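Side-chain contacts in glycosyl transferase (Staphylococcus aureus, PDB 5TZJ), which combines a family 2 glycosyl transferase fold with a TarS-type linker domain and holds uridine-diphosphate-N-acetylglucosamine in a pocket: residues Y95-K98 / E99-K102; E139-L142 / L143-R146; Y215-P218 / E219-Y222; A291-S295 / K296-L300. One frame throughout, in Å; residues are numbered along the deposited sequence.

Interaction 1 (Y95-K98 / E99-K102)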
loop_
_atom_site.group_PDB
_atom_site.type_symbol
_atom_site.label_atom_id
_atom_site.label_comp_id
_atom_site.label_asym_id
_atom_site.label_seq_id
_atom_site.Cartn_x
_atom_site.Cartn_y
_atom_site.Cartn_z
ATOM N N TYR A 95 0.518 -9.351 14.723
ATOM C CA TYR A 95 1.091 -8.989 16.014
ATOM C C TYR A 95 2.480 -8.422 15.769
ATOM O O TYR A 95 2.962 -8.389 14.634
ATOM C CB TYR A 95 1.114 -10.184 16.996
ATOM C CG TYR A 95 1.662 -11.462 16.400
ATOM C CD1 TYR A 95 0.844 -12.304 15.661
ATOM C CD2 TYR A 95 2.996 -11.826 16.578
ATOM C CE1 TYR A 95 1.338 -13.461 15.103
ATOM C CE2 TYR A 95 3.489 -12.991 16.035
ATOM C CZ TYR A 95 2.648 -13.791 15.285
ATOM O OH TYR A 95 3.117 -14.963 14.732
ATOM N N ILE A 96 3.121 -7.949 16.845
ATOM C CA ILE A 96 4.379 -7.221 16.718
ATOM C C ILE A 96 5.390 -7.742 17.744
ATOM O O ILE A 96 5.031 -8.308 18.784
ATOM C CB ILE A 96 4.178 -5.685 16.855
ATOM C CG1 ILE A 96 3.665 -5.309 18.243
ATOM C CG2 ILE A 96 3.154 -5.154 15.802
ATOM C CD1 ILE A 96 3.745 -3.823 18.546
ATOM N N ASN A 97 6.671 -7.561 17.417
ATOM C CA ASN A 97 7.762 -7.983 18.294
ATOM C C ASN A 97 7.717 -7.225 19.616
ATOM O O ASN A 97 7.311 -6.065 19.674
ATOM C CB ASN A 97 9.107 -7.730 17.591
ATOM C CG ASN A 97 10.293 -8.273 18.363
ATOM O OD1 ASN A 97 10.540 -7.913 19.523
ATOM N ND2 ASN A 97 11.043 -9.155 17.714
ATOM N N LYS A 98 8.181 -7.873 20.692
ATOM C CA LYS A 98 8.052 -7.246 22.004
ATOM C C LYS A 98 8.958 -6.025 22.156
ATOM O O LYS A 98 8.659 -5.142 22.968
ATOM C CB LYS A 98 8.330 -8.271 23.109
ATOM C CG LYS A 98 9.795 -8.524 23.318
ATOM C CD LYS A 98 10.049 -9.496 24.461
ATOM C CE LYS A 98 10.327 -10.892 23.927
ATOM N NZ LYS A 98 11.545 -10.906 23.053
ATOM N N GLU A 99 10.032 -5.928 21.375
ATOM C CA GLU A 99 10.915 -4.772 21.408
ATOM C C GLU A 99 10.564 -3.719 20.358
ATOM O O GLU A 99 11.299 -2.733 20.213
ATOM C CB GLU A 99 12.360 -5.242 21.246
ATOM C CG GLU A 99 12.707 -6.298 22.283
ATOM C CD GLU A 99 14.149 -6.742 22.229
ATOM O OE1 GLU A 99 15.058 -5.966 22.628
ATOM O OE2 GLU A 99 14.367 -7.882 21.777
ATOM N N THR A 100 9.446 -3.883 19.651
ATOM C CA THR A 100 9.127 -2.973 18.552
ATOM C C THR A 100 9.080 -1.524 19.013
ATOM O O THR A 100 9.771 -0.667 18.456
ATOM C CB THR A 100 7.802 -3.368 17.908
ATOM O OG1 THR A 100 7.952 -4.661 17.312
ATOM C CG2 THR A 100 7.414 -2.363 16.853
ATOM N N LEU A 101 8.275 -1.224 20.031
ATOM C CA LEU A 101 8.117 0.177 20.421
ATOM C C LEU A 101 9.400 0.730 21.045
ATOM O O LEU A 101 9.733 1.905 20.858
ATOM C CB LEU A 101 6.924 0.335 21.381
ATOM C CG LEU A 101 5.527 -0.001 20.820
ATOM C CD1 LEU A 101 4.382 0.583 21.703
ATOM C CD2 LEU A 101 5.383 0.428 19.352
ATOM N N LYS A 102 10.117 -0.093 21.804
ATOM C CA LYS A 102 11.402 0.345 22.342
ATOM C C LYS A 102 12.392 0.640 21.214
ATOM O O LYS A 102 12.952 1.740 21.134
ATOM C CB LYS A 102 11.958 -0.715 23.289
ATOM C CG LYS A 102 13.280 -0.356 23.919
ATOM C CD LYS A 102 13.769 -1.527 24.735
ATOM C CE LYS A 102 13.935 -2.777 23.879
ATOM N NZ LYS A 102 14.631 -3.874 24.619
HETATM O O HOH W 1 8.793 -2.234 22.993
#
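Asn-97 swings CG away from its own N (chi1 -174°) and Thr-100 sets OG1 beside its N (chi1 -65°); together these rotations bring both polar ends onto the backbone of a type I beta turn, Asn-97 to Thr-100, that joins strand 95-96 to helix 100-111. OD1 of Asn-97 accepts from Glu-99 N at 2.8 Å in an almost straight bond (175° at the hydrogen), with the donor in the amide plane on a lone pair, and so closes an Asx turn. The carbonyl O of Asn-97 is gripped twice by Thr-100: OG1 donates to it at 2.8 Å and N at 3.1 Å, both from the same face of the carbonyl plane. Gln-26 NE2 also binds this oxygen, while ND2 of Asn-97 is held by the carbonyl of Ala-199, which further fixes the rotation of the amide. On the strand side of the turn, Ile-96 crosses Thr-100 at about a right angle, with CD1 4.1 Å from Thr-100 CB. Lys-98 and Glu-99 run alongside each other, their CG atoms 3.8 Å apart. A water bonded to Lys-102 N and Lys-98 O bridges the turn and the first helical residues. Lys-102, which also pairs with Asp-27, returns to the N-cap residue Glu-99 in a salt bridge, its NZ 2.9 Å from OE1 on the anti side of the carboxylate.

Interaction 2 (E139-L142 / L143-R146)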
loop_
_atom_site.group_PDB
_atom_site.type_symbol
_atom_site.label_atom_id
_atom_site.label_comp_id
_atom_site.label_asym_id
_atom_site.label_seq_id
_atom_site.Cartn_x
_atom_site.Cartn_y
_atom_site.Cartn_z
ATOM N N GLU A 139 17.884 7.258 6.519
ATOM C CA GLU A 139 17.295 8.177 5.556
ATOM C C GLU A 139 17.214 7.457 4.227
ATOM O O GLU A 139 18.235 6.977 3.738
ATOM C CB GLU A 139 18.128 9.457 5.423
ATOM C CG GLU A 139 17.519 10.468 4.460
ATOM C CD GLU A 139 17.629 11.888 4.979
ATOM O OE1 GLU A 139 18.696 12.505 4.797
ATOM O OE2 GLU A 139 16.642 12.380 5.586
ATOM N N VAL A 140 16.005 7.367 3.669
ATOM C CA VAL A 140 15.781 6.817 2.334
ATOM C C VAL A 140 14.804 7.724 1.599
ATOM O O VAL A 140 14.046 8.493 2.205
ATOM C CB VAL A 140 15.220 5.370 2.361
ATOM C CG1 VAL A 140 16.189 4.428 3.040
ATOM C CG2 VAL A 140 13.846 5.354 3.076
ATOM N N THR A 141 14.793 7.590 0.272
ATOM C CA THR A 141 13.919 8.385 -0.578
ATOM C C THR A 141 13.105 7.485 -1.501
ATOM O O THR A 141 13.395 6.296 -1.686
ATOM C CB THR A 141 14.698 9.412 -1.429
ATOM O OG1 THR A 141 15.211 8.773 -2.605
ATOM C CG2 THR A 141 15.888 9.994 -0.640
ATOM N N LEU A 142 12.059 8.089 -2.068
ATOM C CA LEU A 142 11.227 7.409 -3.043
ATOM C C LEU A 142 12.021 6.970 -4.250
ATOM O O LEU A 142 11.648 5.988 -4.893
ATOM C CB LEU A 142 10.089 8.321 -3.493
ATOM C CG LEU A 142 8.880 8.433 -2.572
ATOM C CD1 LEU A 142 7.945 9.576 -3.016
ATOM C CD2 LEU A 142 8.124 7.098 -2.529
ATOM N N LEU A 143 13.127 7.653 -4.559
ATOM C CA LEU A 143 13.889 7.356 -5.760
ATOM C C LEU A 143 15.187 6.612 -5.489
ATOM O O LEU A 143 15.846 6.202 -6.446
ATOM C CB LEU A 143 14.202 8.647 -6.534
ATOM C CG LEU A 143 13.030 9.468 -7.075
ATOM C CD1 LEU A 143 13.558 10.735 -7.754
ATOM C CD2 LEU A 143 12.191 8.622 -8.025
ATOM N N ASN A 144 15.613 6.437 -4.240
ATOM C CA ASN A 144 16.871 5.712 -4.073
ATOM C C ASN A 144 16.673 4.427 -3.287
ATOM O O ASN A 144 17.641 3.826 -2.820
ATOM C CB ASN A 144 17.965 6.593 -3.456
ATOM C CG ASN A 144 17.753 6.886 -1.966
ATOM O OD1 ASN A 144 16.884 6.302 -1.280
ATOM N ND2 ASN A 144 18.579 7.796 -1.449
ATOM N N SER A 145 15.425 3.997 -3.135
ATOM C CA SER A 145 15.122 2.811 -2.361
ATOM C C SER A 145 13.878 2.189 -2.971
ATOM O O SER A 145 13.255 2.766 -3.864
ATOM C CB SER A 145 14.885 3.158 -0.890
ATOM O OG SER A 145 13.585 3.788 -0.760
ATOM N N ARG A 146 13.495 1.022 -2.461
ATOM C CA ARG A 146 12.293 0.350 -2.933
ATOM C C ARG A 146 11.092 0.602 -2.012
ATOM O O ARG A 146 10.193 -0.234 -1.958
ATOM C CB ARG A 146 12.527 -1.157 -3.047
ATOM C CG ARG A 146 13.855 -1.562 -3.633
ATOM C CD ARG A 146 13.667 -2.062 -5.060
ATOM N NE ARG A 146 12.650 -3.101 -5.111
ATOM C CZ ARG A 146 12.055 -3.479 -6.228
ATOM N NH1 ARG A 146 12.421 -2.919 -7.372
ATOM N NH2 ARG A 146 11.107 -4.406 -6.205
HETATM O O HOH W 2 18.701 9.167 1.428
HETATM O O HOH W 3 10.817 3.518 -4.062
#
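Thr-141 and Asn-144 cross at about a right angle and exchange bonds between side chain and backbone in both directions round an ST turn in the loop after the short strand 139-140. Asn-144 has CG tucked between its backbone N and carbonyl carbon (chi1 73°), which lays the amide against Thr-141: OD1 receives Thr-141 N at 2.9 Å, the donor standing 42° out of the amide plane, above it and not on a lone pair. The other end of the amide faces the methyl group, with ND2 3.6 Å from Thr-141 CG2. In return, Thr-141 OG1 accepts from Leu-143 N at 3.1 Å, forming the ST turn, and more weakly from Asn-144 N. One hydroxyl oxygen thus gathers two successive N-H groups of the bend.

Ser-145 comes from the far limb of the loop with its CB directed toward 139-142. Its OG donates to Thr-141 O at 2.7 Å, tilted out of the carbonyl plane, while its CB rests 3.9 Å from CB of Val-140; OG also takes a weak bond from Ile-147 N. The leucines between these polar residues lean outward: both Leu-142 and Leu-143 touch Ile-245 of helix 239-256, and Leu-142 also reaches Tyr-186 and Leu-187 of helix 177-188. The loop therefore ties strand 139-140 to the neighbouring helices while polar bonds within it hold its bend. Across its mouth one water donates to two carbonyls, Leu-142 O at 2.7 Å and Ser-145 O at 2.6 Å.

Interaction 3 (Y215-P218 / E219-Y222)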
loop_
_atom_site.group_PDB
_atom_site.type_symbol
_atom_site.label_atom_id
_atom_site.label_comp_id
_atom_site.label_asym_id
_atom_site.label_seq_id
_atom_site.Cartn_x
_atom_site.Cartn_y
_atom_site.Cartn_z
ATOM N N TYR A 215 -13.915 -8.223 -3.312
ATOM C CA TYR A 215 -14.196 -7.588 -4.598
ATOM C C TYR A 215 -14.225 -6.069 -4.457
ATOM O O TYR A 215 -14.844 -5.529 -3.535
ATOM C CB TYR A 215 -15.518 -8.072 -5.195
ATOM C CG TYR A 215 -15.880 -7.362 -6.505
ATOM C CD1 TYR A 215 -15.235 -7.684 -7.698
ATOM C CD2 TYR A 215 -16.862 -6.363 -6.542
ATOM C CE1 TYR A 215 -15.553 -7.033 -8.884
ATOM C CE2 TYR A 215 -17.189 -5.703 -7.734
ATOM C CZ TYR A 215 -16.526 -6.042 -8.894
ATOM O OH TYR A 215 -16.839 -5.405 -10.076
ATOM N N VAL A 216 -13.523 -5.384 -5.356
ATOM C CA VAL A 216 -13.665 -3.950 -5.582
ATOM C C VAL A 216 -13.759 -3.750 -7.091
ATOM O O VAL A 216 -12.950 -4.305 -7.843
ATOM C CB VAL A 216 -12.494 -3.150 -4.980
ATOM C CG1 VAL A 216 -11.178 -3.770 -5.374
ATOM C CG2 VAL A 216 -12.531 -1.715 -5.444
ATOM N N SER A 217 -14.756 -2.989 -7.532
ATOM C CA SER A 217 -14.953 -2.812 -8.957
ATOM C C SER A 217 -13.719 -2.175 -9.593
ATOM O O SER A 217 -12.937 -1.486 -8.922
ATOM C CB SER A 217 -16.171 -1.931 -9.228
ATOM O OG SER A 217 -15.853 -0.618 -8.806
ATOM N N PRO A 218 -13.500 -2.410 -10.883
ATOM C CA PRO A 218 -12.368 -1.728 -11.542
ATOM C C PRO A 218 -12.494 -0.231 -11.395
ATOM O O PRO A 218 -11.498 0.477 -11.222
ATOM C CB PRO A 218 -12.493 -2.164 -13.021
ATOM C CG PRO A 218 -13.368 -3.341 -13.021
ATOM C CD PRO A 218 -14.261 -3.279 -11.797
ATOM N N GLU A 219 -13.732 0.267 -11.413
ATOM C CA GLU A 219 -13.958 1.694 -11.260
ATOM C C GLU A 219 -13.393 2.202 -9.926
ATOM O O GLU A 219 -12.675 3.206 -9.885
ATOM C CB GLU A 219 -15.460 1.982 -11.375
ATOM C CG GLU A 219 -16.072 1.641 -12.772
ATOM C CD GLU A 219 -16.346 0.131 -13.019
ATOM O OE1 GLU A 219 -16.274 -0.698 -12.074
ATOM O OE2 GLU A 219 -16.655 -0.221 -14.190
ATOM N N ASP A 220 -13.732 1.537 -8.821
ATOM C CA ASP A 220 -13.237 2.016 -7.522
ATOM C C ASP A 220 -11.728 1.821 -7.405
ATOM O O ASP A 220 -11.018 2.698 -6.904
ATOM C CB ASP A 220 -13.955 1.296 -6.375
ATOM C CG ASP A 220 -15.392 1.674 -6.286
ATOM O OD1 ASP A 220 -15.736 2.760 -6.781
ATOM O OD2 ASP A 220 -16.179 0.904 -5.734
ATOM N N PHE A 221 -11.216 0.666 -7.854
ATOM C CA PHE A 221 -9.789 0.405 -7.741
ATOM C C PHE A 221 -8.979 1.454 -8.479
ATOM O O PHE A 221 -8.016 2.010 -7.933
ATOM C CB PHE A 221 -9.454 -0.991 -8.292
ATOM C CG PHE A 221 -7.987 -1.299 -8.293
ATOM C CD1 PHE A 221 -7.328 -1.555 -7.096
ATOM C CD2 PHE A 221 -7.258 -1.318 -9.483
ATOM C CE1 PHE A 221 -5.952 -1.840 -7.067
ATOM C CE2 PHE A 221 -5.900 -1.617 -9.474
ATOM C CZ PHE A 221 -5.237 -1.878 -8.251
ATOM N N TYR A 222 -9.339 1.721 -9.747
ATOM C CA TYR A 222 -8.508 2.587 -10.574
ATOM C C TYR A 222 -8.748 4.058 -10.290
ATOM O O TYR A 222 -7.908 4.880 -10.646
ATOM C CB TYR A 222 -8.769 2.303 -12.078
ATOM C CG TYR A 222 -8.123 0.997 -12.541
ATOM C CD1 TYR A 222 -6.731 0.864 -12.589
ATOM C CD2 TYR A 222 -8.904 -0.111 -12.889
ATOM C CE1 TYR A 222 -6.140 -0.346 -12.970
ATOM C CE2 TYR A 222 -8.290 -1.328 -13.304
ATOM C CZ TYR A 222 -6.906 -1.403 -13.356
ATOM O OH TYR A 222 -6.235 -2.586 -13.697
HETATM O O HOH W 4 -16.548 -1.582 -5.788
#
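Ser-217 caps helix 218-233: its OG accepts from Asp-220 N at 3.0 Å, with 166° at the hydrogen, and its carbonyl O receives Phe-221 N, also at 3.0 Å. One residue on, Pro-218 O takes Tyr-222 N at 2.9 Å. A water that accepts from Ser-217 N and donates to Asp-220 OD2 completes a loop between the N-cap residue and the third residue of the helix. Glu-219 bends at chi2 (78°) and folds back beside the proline ring, its OE1 lying 3.3 Å from Pro-218 CD. Beyond these polar bonds, Val-216 passes Asp-220 with CG2 3.5 Å from Asp-220 CB and also approaches Phe-221 CB. Pro-218 CB packs at 4.1 Å from Tyr-222 CD2, and one face of that tyrosine ring is covered by CD2 of Phe-221. Trp-274 of helix 271-282 touches both Pro-218 and Tyr-222, whose OH bonds to Thr-259; Phe-221 forms a cation-pi contact with Arg-258. With Pro-218 bringing no N-H and the carboxylates of Glu-219 and Asp-220 at the first turn, the chemistry suits a helix start, where the partial positive charge would probably favour both acidic groups.

Interaction 4 (A291-S295 / K296-L300)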
loop_
_atom_site.group_PDB
_atom_site.type_symbol
_atom_site.label_atom_id
_atom_site.label_comp_id
_atom_site.label_asym_id
_atom_site.label_seq_id
_atom_site.Cartn_x
_atom_site.Cartn_y
_atom_site.Cartn_z
ATOM N N ALA A 291 8.318 7.418 -21.225
ATOM C CA ALA A 291 9.729 7.261 -21.573
ATOM C C ALA A 291 10.557 6.895 -20.360
ATOM O O ALA A 291 11.673 6.365 -20.515
ATOM C CB ALA A 291 10.284 8.570 -22.198
ATOM N N LEU A 292 10.032 7.122 -19.160
ATOM C CA LEU A 292 10.790 6.782 -17.960
ATOM C C LEU A 292 10.424 5.443 -17.342
ATOM O O LEU A 292 11.116 5.038 -16.405
ATOM C CB LEU A 292 10.606 7.841 -16.859
ATOM C CG LEU A 292 10.732 9.316 -17.230
ATOM C CD1 LEU A 292 10.365 10.155 -15.982
ATOM C CD2 LEU A 292 12.114 9.591 -17.726
ATOM N N VAL A 293 9.312 4.797 -17.743
ATOM C CA VAL A 293 8.926 3.501 -17.157
ATOM C C VAL A 293 9.714 2.381 -17.845
ATOM O O VAL A 293 10.314 2.613 -18.900
ATOM C CB VAL A 293 7.414 3.239 -17.288
ATOM C CG1 VAL A 293 6.648 4.407 -16.666
ATOM C CG2 VAL A 293 7.023 3.060 -18.780
ATOM N N MET A 294 9.656 1.159 -17.293
ATOM C CA MET A 294 10.224 -0.012 -17.964
ATOM C C MET A 294 9.714 -0.119 -19.404
ATOM O O MET A 294 8.522 -0.013 -19.658
ATOM C CB MET A 294 9.883 -1.288 -17.206
ATOM C CG MET A 294 10.706 -1.434 -15.923
ATOM S SD MET A 294 10.352 -3.020 -15.108
ATOM C CE MET A 294 8.637 -2.825 -14.602
ATOM N N SER A 295 10.645 -0.294 -20.361
ATOM C CA SER A 295 10.212 -0.269 -21.753
ATOM C C SER A 295 9.067 -1.243 -22.066
ATOM O O SER A 295 8.232 -0.961 -22.919
ATOM C CB SER A 295 11.447 -0.551 -22.647
ATOM O OG SER A 295 12.007 -1.748 -22.179
ATOM N N LYS A 296 9.018 -2.414 -21.435
ATOM C CA LYS A 296 7.914 -3.335 -21.738
ATOM C C LYS A 296 6.546 -2.754 -21.381
ATOM O O LYS A 296 5.520 -3.160 -21.975
ATOM C CB LYS A 296 8.125 -4.674 -21.014
ATOM C CG LYS A 296 8.031 -4.539 -19.449
ATOM C CD LYS A 296 8.295 -5.843 -18.744
ATOM C CE LYS A 296 8.324 -5.698 -17.184
ATOM N NZ LYS A 296 8.517 -7.012 -16.482
ATOM N N LEU A 297 6.500 -1.745 -20.506
ATOM C CA LEU A 297 5.195 -1.188 -20.136
ATOM C C LEU A 297 4.711 -0.122 -21.093
ATOM O O LEU A 297 3.524 0.227 -21.041
ATOM C CB LEU A 297 5.234 -0.565 -18.721
ATOM C CG LEU A 297 5.631 -1.661 -17.725
ATOM C CD1 LEU A 297 5.781 -1.128 -16.216
ATOM C CD2 LEU A 297 4.677 -2.913 -17.804
ATOM N N ARG A 298 5.619 0.426 -21.931
ATOM C CA ARG A 298 5.279 1.570 -22.774
ATOM C C ARG A 298 4.128 1.265 -23.726
ATOM O O ARG A 298 3.232 2.128 -23.856
ATOM C CB ARG A 298 6.524 2.076 -23.552
ATOM C CG ARG A 298 7.662 2.359 -22.573
ATOM C CD ARG A 298 8.778 3.383 -23.079
ATOM N NE ARG A 298 9.803 3.361 -22.004
ATOM C CZ ARG A 298 11.101 3.084 -22.208
ATOM N NH1 ARG A 298 11.559 2.866 -23.426
ATOM N NH2 ARG A 298 11.937 3.007 -21.181
ATOM N N PRO A 299 4.046 0.089 -24.358
ATOM C CA PRO A 299 2.842 -0.174 -25.193
ATOM C C PRO A 299 1.580 -0.363 -24.349
ATOM O O PRO A 299 0.474 -0.098 -24.837
ATOM C CB PRO A 299 3.195 -1.458 -25.954
ATOM C CG PRO A 299 4.266 -2.116 -25.128
ATOM C CD PRO A 299 5.034 -1.011 -24.447
ATOM N N LEU A 300 1.703 -0.851 -23.112
ATOM C CA LEU A 300 0.481 -0.988 -22.312
ATOM C C LEU A 300 -0.053 0.389 -21.937
ATOM O O LEU A 300 -1.270 0.632 -21.991
ATOM C CB LEU A 300 0.752 -1.810 -21.045
ATOM C CG LEU A 300 1.199 -3.238 -21.363
ATOM C CD1 LEU A 300 1.542 -3.983 -20.093
ATOM C CD2 LEU A 300 0.098 -3.982 -22.163
#
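The guanidinium of Arg-298 lies over Ser-295 CA, which sits 3.5 Å from the plane beneath its centre, while Ala-291 O comes over the opposite face. At the edge is Val-293 O, met by NH2 at 2.8 Å almost in line with its carbonyl bond and weakly by NE at 3.2 Å, a forked grip on one oxygen. Asp-290 O gives NE another weak partner. The side chain reaches back this far because it is extended from CG to NE, sliding past Val-293 in the opposite direction; Val-293 CG2 touches Arg-298 CG at 3.9 Å, and the Val-293 side chain crosses that of Leu-297 at about a right angle. Met-294 runs alongside Leu-297, its chain bent at chi3 (-66°) so that CE lies 3.7 Å from Leu-297 CD1, and it also flanks CE of Lys-296. Ser-295 OG is hydrogen-bonded to Gly-347 O of strand 344-348, and Asn-251 of helix 239-256 meets Val-293 and Leu-297. In the backbone, Leu-297 N bonds to Met-294 O at 2.8 Å and Arg-298 N to Ser-295 O at 3.1 Å: two consecutive i to i+3 turns leading the loop into helix 298-305 of the TarS-type linker region, with an arginine folded back onto the preceding chain.

The four contacts follow one another along the chain, and none touches another. Interactions 1 and 3 lie on opposite sides of the chain's centre, 35 Å apart between centres, and both stand off from the bound uridine-diphosphate-N-acetylglucosamine without touching it: the side chain of Ile-96 is about 11 Å from it and that of Val-216 about 9 Å. Interactions 2 and 4 approach most closely, with nearest atoms about 8 Å apart, and helix 239-256 links them, being touched by Leu-142 and Leu-143 from one and by Leu-292, Val-293, Met-294 and Leu-297 from the other. Interaction 4 is about 10 Å from interaction 3 between nearest atoms, whereas its centre is 41 Å from that of interaction 1.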